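Local coordinates for protein aminotransferase (Streptomyces pactum, PDB 4ZM4) that is a class-III aminotransferase-like protein of the pyridoxal-5'-phosphate-dependent family, assembled from two copies of the chain, at residues B[35-43]-B[404-415]. The protein carries 1 engineered substitution. Sequence-based numbering, arbitrary orientation.
Sequences AAAVPLPLV and TLAQKEGVYFHP
A37 meets three residues at once. Its CB lies 3.5 Å from H414 NE2, while its carbonyl O accepts a hydrogen bond from Y412 OH (2.6 Å), the donor tilted 34° from the carbonyl plane. A37 O lies at the edge of the Y412 ring, near its plane; P415 CD also touches it, at 3.5 Å. H414 ND1 is hydrogen-bonded to the backbone N of N416, probably helping to fix the imidazole; this side chain lies about 5 Å from the bound P3B. V38 turns CG2 to the phenol oxygen, and L95 of the second subunit packs on both V38 and Y412. P39 sets CD against P415 CG (3.7 Å). In this class-III aminotransferase, the loop leading to strand 44-48 thus lies along the end of helix 396-408, whose Schellman turn at G410 leads into strand 411-412 of the same small sheet. L40 spreads CD2 over K408 CG and T404 CG2. Q407 reaches out from the helix, CG anti to the backbone N (chi1 -171°); its NE2 hydrogen-bonds L40 O (2.7 Å). That oxygen lies near the amide plane, whereas NE2 stands 44° above the carbonyl plane. A water links NE2 to P41 O, and L42 CB packs beside the amide.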
loop_
_atom_site.group_PDB
_atom_site.type_symbol
_atom_site.label_atom_id
_atom_site.label_comp_id
_atom_site.label_asym_id
_atom_site.label_seq_id
_atom_site.Cartn_x
_atom_site.Cartn_y
_atom_site.Cartn_z
ATOM N N ALA B 35 6.739 15.245 5.450
ATOM C CA ALA B 35 8.093 15.744 5.700
ATOM C C ALA B 35 8.123 17.261 5.924
ATOM O O ALA B 35 9.120 17.784 6.433
ATOM C CB ALA B 35 9.029 15.346 4.565
ATOM N N ALA B 36 7.048 17.959 5.553
ATOM C CA ALA B 36 6.910 19.401 5.850
ATOM C C ALA B 36 6.002 19.672 7.054
ATOM O O ALA B 36 5.631 20.820 7.325
ATOM C CB ALA B 36 6.358 20.119 4.615
ATOM N N ALA B 37 5.657 18.616 7.793
ATOM C CA ALA B 37 4.667 18.691 8.861
ATOM C C ALA B 37 5.275 18.899 10.252
ATOM O O ALA B 37 4.565 18.951 11.260
ATOM C CB ALA B 37 3.833 17.422 8.855
ATOM N N VAL B 38 6.586 19.046 10.311
ATOM C CA VAL B 38 7.290 19.202 11.583
ATOM C C VAL B 38 8.420 20.232 11.407
ATOM O O VAL B 38 9.596 19.917 11.591
ATOM C CB VAL B 38 7.849 17.873 12.108
ATOM C CG1 VAL B 38 8.184 17.959 13.590
ATOM C CG2 VAL B 38 6.875 16.745 11.862
ATOM N N PRO B 39 8.059 21.469 11.030
ATOM C CA PRO B 39 9.091 22.496 10.836
ATOM C C PRO B 39 9.866 22.841 12.119
ATOM O O PRO B 39 10.997 23.314 12.030
ATOM C CB PRO B 39 8.297 23.702 10.330
ATOM C CG PRO B 39 6.899 23.472 10.827
ATOM C CD PRO B 39 6.697 21.994 10.827
ATOM N N LEU B 40 9.241 22.650 13.281
ATOM C CA LEU B 40 9.967 22.585 14.535
ATOM C C LEU B 40 10.143 21.101 14.809
ATOM O O LEU B 40 9.184 20.391 15.100
ATOM C CB LEU B 40 9.207 23.258 15.679
ATOM C CG LEU B 40 9.987 23.268 17.012
ATOM C CD1 LEU B 40 11.148 24.262 16.953
ATOM C CD2 LEU B 40 9.082 23.568 18.213
ATOM N N PRO B 41 11.361 20.606 14.690
ATOM C CA PRO B 41 11.550 19.152 14.703
ATOM C C PRO B 41 10.953 18.449 15.899
ATOM O O PRO B 41 11.043 18.951 17.027
ATOM C CB PRO B 41 13.067 18.993 14.697
ATOM C CG PRO B 41 13.556 20.214 13.995
ATOM C CD PRO B 41 12.591 21.322 14.327
ATOM N N LEU B 42 10.379 17.267 15.637
ATOM C CA LEU B 42 9.824 16.380 16.641
ATOM C C LEU B 42 10.030 14.975 16.140
ATOM O O LEU B 42 9.518 14.631 15.078
ATOM C CB LEU B 42 8.331 16.655 16.810
ATOM C CG LEU B 42 7.618 16.055 18.031
ATOM C CD1 LEU B 42 6.150 16.430 17.966
ATOM C CD2 LEU B 42 7.743 14.540 18.140
ATOM N N VAL B 43 10.798 14.173 16.875
ATOM C CA VAL B 43 10.985 12.789 16.543
ATOM C C VAL B 43 10.377 11.945 17.649
ATOM O O VAL B 43 10.682 12.119 18.821
ATOM C CB VAL B 43 12.479 12.423 16.381
ATOM C CG1 VAL B 43 12.621 10.965 15.980
ATOM C CG2 VAL B 43 13.145 13.309 15.356
ATOM N N THR B 404 4.014 26.148 15.880
ATOM C CA THR B 404 5.349 26.085 16.556
ATOM C C THR B 404 5.206 26.399 18.037
ATOM O O THR B 404 5.786 25.718 18.887
ATOM C CB THR B 404 6.361 27.069 15.919
ATOM O OG1 THR B 404 6.660 26.666 14.581
ATOM C CG2 THR B 404 7.653 27.147 16.701
ATOM N N LEU B 405 4.422 27.433 18.353
ATOM C CA LEU B 405 4.261 27.871 19.739
ATOM C C LEU B 405 3.508 26.830 20.535
ATOM O O LEU B 405 3.873 26.521 21.671
ATOM C CB LEU B 405 3.552 29.232 19.794
ATOM C CG LEU B 405 4.416 30.440 19.363
ATOM C CD1 LEU B 405 3.556 31.638 18.977
ATOM C CD2 LEU B 405 5.412 30.802 20.461
ATOM N N ALA B 406 2.447 26.296 19.936
ATOM C CA ALA B 406 1.637 25.242 20.571
ATOM C C ALA B 406 2.462 23.999 20.813
ATOM O O ALA B 406 2.399 23.417 21.880
ATOM C CB ALA B 406 0.419 24.910 19.703
ATOM N N GLN B 407 3.276 23.627 19.828
ATOM C CA GLN B 407 4.129 22.447 19.938
ATOM C C GLN B 407 5.074 22.568 21.115
ATOM O O GLN B 407 5.230 21.612 21.877
ATOM C CB GLN B 407 4.912 22.210 18.661
ATOM C CG GLN B 407 5.657 20.880 18.618
ATOM C CD GLN B 407 6.303 20.598 17.266
ATOM O OE1 GLN B 407 5.641 20.649 16.216
ATOM N NE2 GLN B 407 7.601 20.294 17.277
ATOM N N LYS B 408 5.668 23.750 21.290
ATOM C CA LYS B 408 6.477 24.030 22.461
ATOM C C LYS B 408 5.703 23.953 23.748
ATOM O O LYS B 408 6.257 23.535 24.766
ATOM C CB LYS B 408 7.109 25.411 22.391
ATOM C CG LYS B 408 8.216 25.514 21.386
ATOM C CD LYS B 408 8.603 26.967 21.265
ATOM C CE LYS B 408 9.904 27.128 20.510
ATOM N NZ LYS B 408 10.576 28.340 21.044
ATOM N N GLU B 409 4.446 24.393 23.741
ATOM C CA GLU B 409 3.584 24.236 24.917
ATOM C C GLU B 409 3.117 22.792 25.139
ATOM O O GLU B 409 2.417 22.519 26.099
ATOM C CB GLU B 409 2.367 25.161 24.820
ATOM C CG GLU B 409 2.686 26.649 24.795
ATOM C CD GLU B 409 3.397 27.139 26.050
ATOM O OE1 GLU B 409 3.267 26.524 27.121
ATOM O OE2 GLU B 409 4.047 28.202 25.974
ATOM N N GLY B 410 3.473 21.871 24.247
ATOM C CA GLY B 410 3.129 20.454 24.402
ATOM C C GLY B 410 1.851 20.014 23.732
ATOM O O GLY B 410 1.209 19.067 24.173
ATOM N N VAL B 411 1.471 20.695 22.650
ATOM C CA VAL B 411 0.296 20.318 21.845
ATOM C C VAL B 411 0.719 20.320 20.370
ATOM O O VAL B 411 1.183 21.341 19.868
ATOM C CB VAL B 411 -0.867 21.300 22.069
ATOM C CG1 VAL B 411 -2.046 21.016 21.124
ATOM C CG2 VAL B 411 -1.328 21.245 23.518
ATOM N N TYR B 412 0.550 19.185 19.687
ATOM C CA TYR B 412 0.852 19.099 18.275
ATOM C C TYR B 412 -0.406 19.065 17.422
ATOM O O TYR B 412 -1.234 18.170 17.572
ATOM C CB TYR B 412 1.704 17.870 17.951
ATOM C CG TYR B 412 2.001 17.739 16.481
ATOM C CD1 TYR B 412 2.948 18.534 15.874
ATOM C CD2 TYR B 412 1.294 16.846 15.673
ATOM C CE1 TYR B 412 3.220 18.453 14.512
ATOM C CE2 TYR B 412 1.550 16.757 14.301
ATOM C CZ TYR B 412 2.518 17.564 13.732
ATOM O OH TYR B 412 2.794 17.473 12.384
ATOM N N PHE B 413 -0.490 20.002 16.472
ATOM C CA PHE B 413 -1.347 19.868 15.315
ATOM C C PHE B 413 -0.529 20.206 14.049
ATOM O O PHE B 413 0.529 20.774 14.169
ATOM C CB PHE B 413 -2.614 20.727 15.454
ATOM C CG PHE B 413 -2.357 22.164 15.770
ATOM C CD1 PHE B 413 -2.146 23.066 14.754
ATOM C CD2 PHE B 413 -2.314 22.612 17.065
ATOM C CE1 PHE B 413 -1.893 24.391 15.032
ATOM C CE2 PHE B 413 -2.078 23.940 17.351
ATOM C CZ PHE B 413 -1.870 24.839 16.333
ATOM N N HIS B 414 -1.040 19.869 12.858
ATOM C CA HIS B 414 -0.341 20.141 11.590
ATOM C C HIS B 414 -0.278 21.670 11.339
ATOM O O HIS B 414 -1.260 22.364 11.557
ATOM C CB HIS B 414 -1.050 19.456 10.430
ATOM C CG HIS B 414 -0.241 19.376 9.173
ATOM N ND1 HIS B 414 0.043 20.472 8.387
ATOM C CD2 HIS B 414 0.299 18.312 8.536
ATOM C CE1 HIS B 414 0.760 20.103 7.350
ATOM N NE2 HIS B 414 0.907 18.792 7.399
ATOM N N PRO B 415 0.872 22.181 10.880
ATOM C CA PRO B 415 1.039 23.624 10.684
ATOM C C PRO B 415 0.178 24.277 9.619
ATOM O O PRO B 415 0.002 25.502 9.671
ATOM C CB PRO B 415 2.510 23.786 10.286
ATOM C CG PRO B 415 3.066 22.420 10.146
ATOM C CD PRO B 415 2.151 21.456 10.823
HETATM O O HOH W 1 9.486 19.465 19.386
#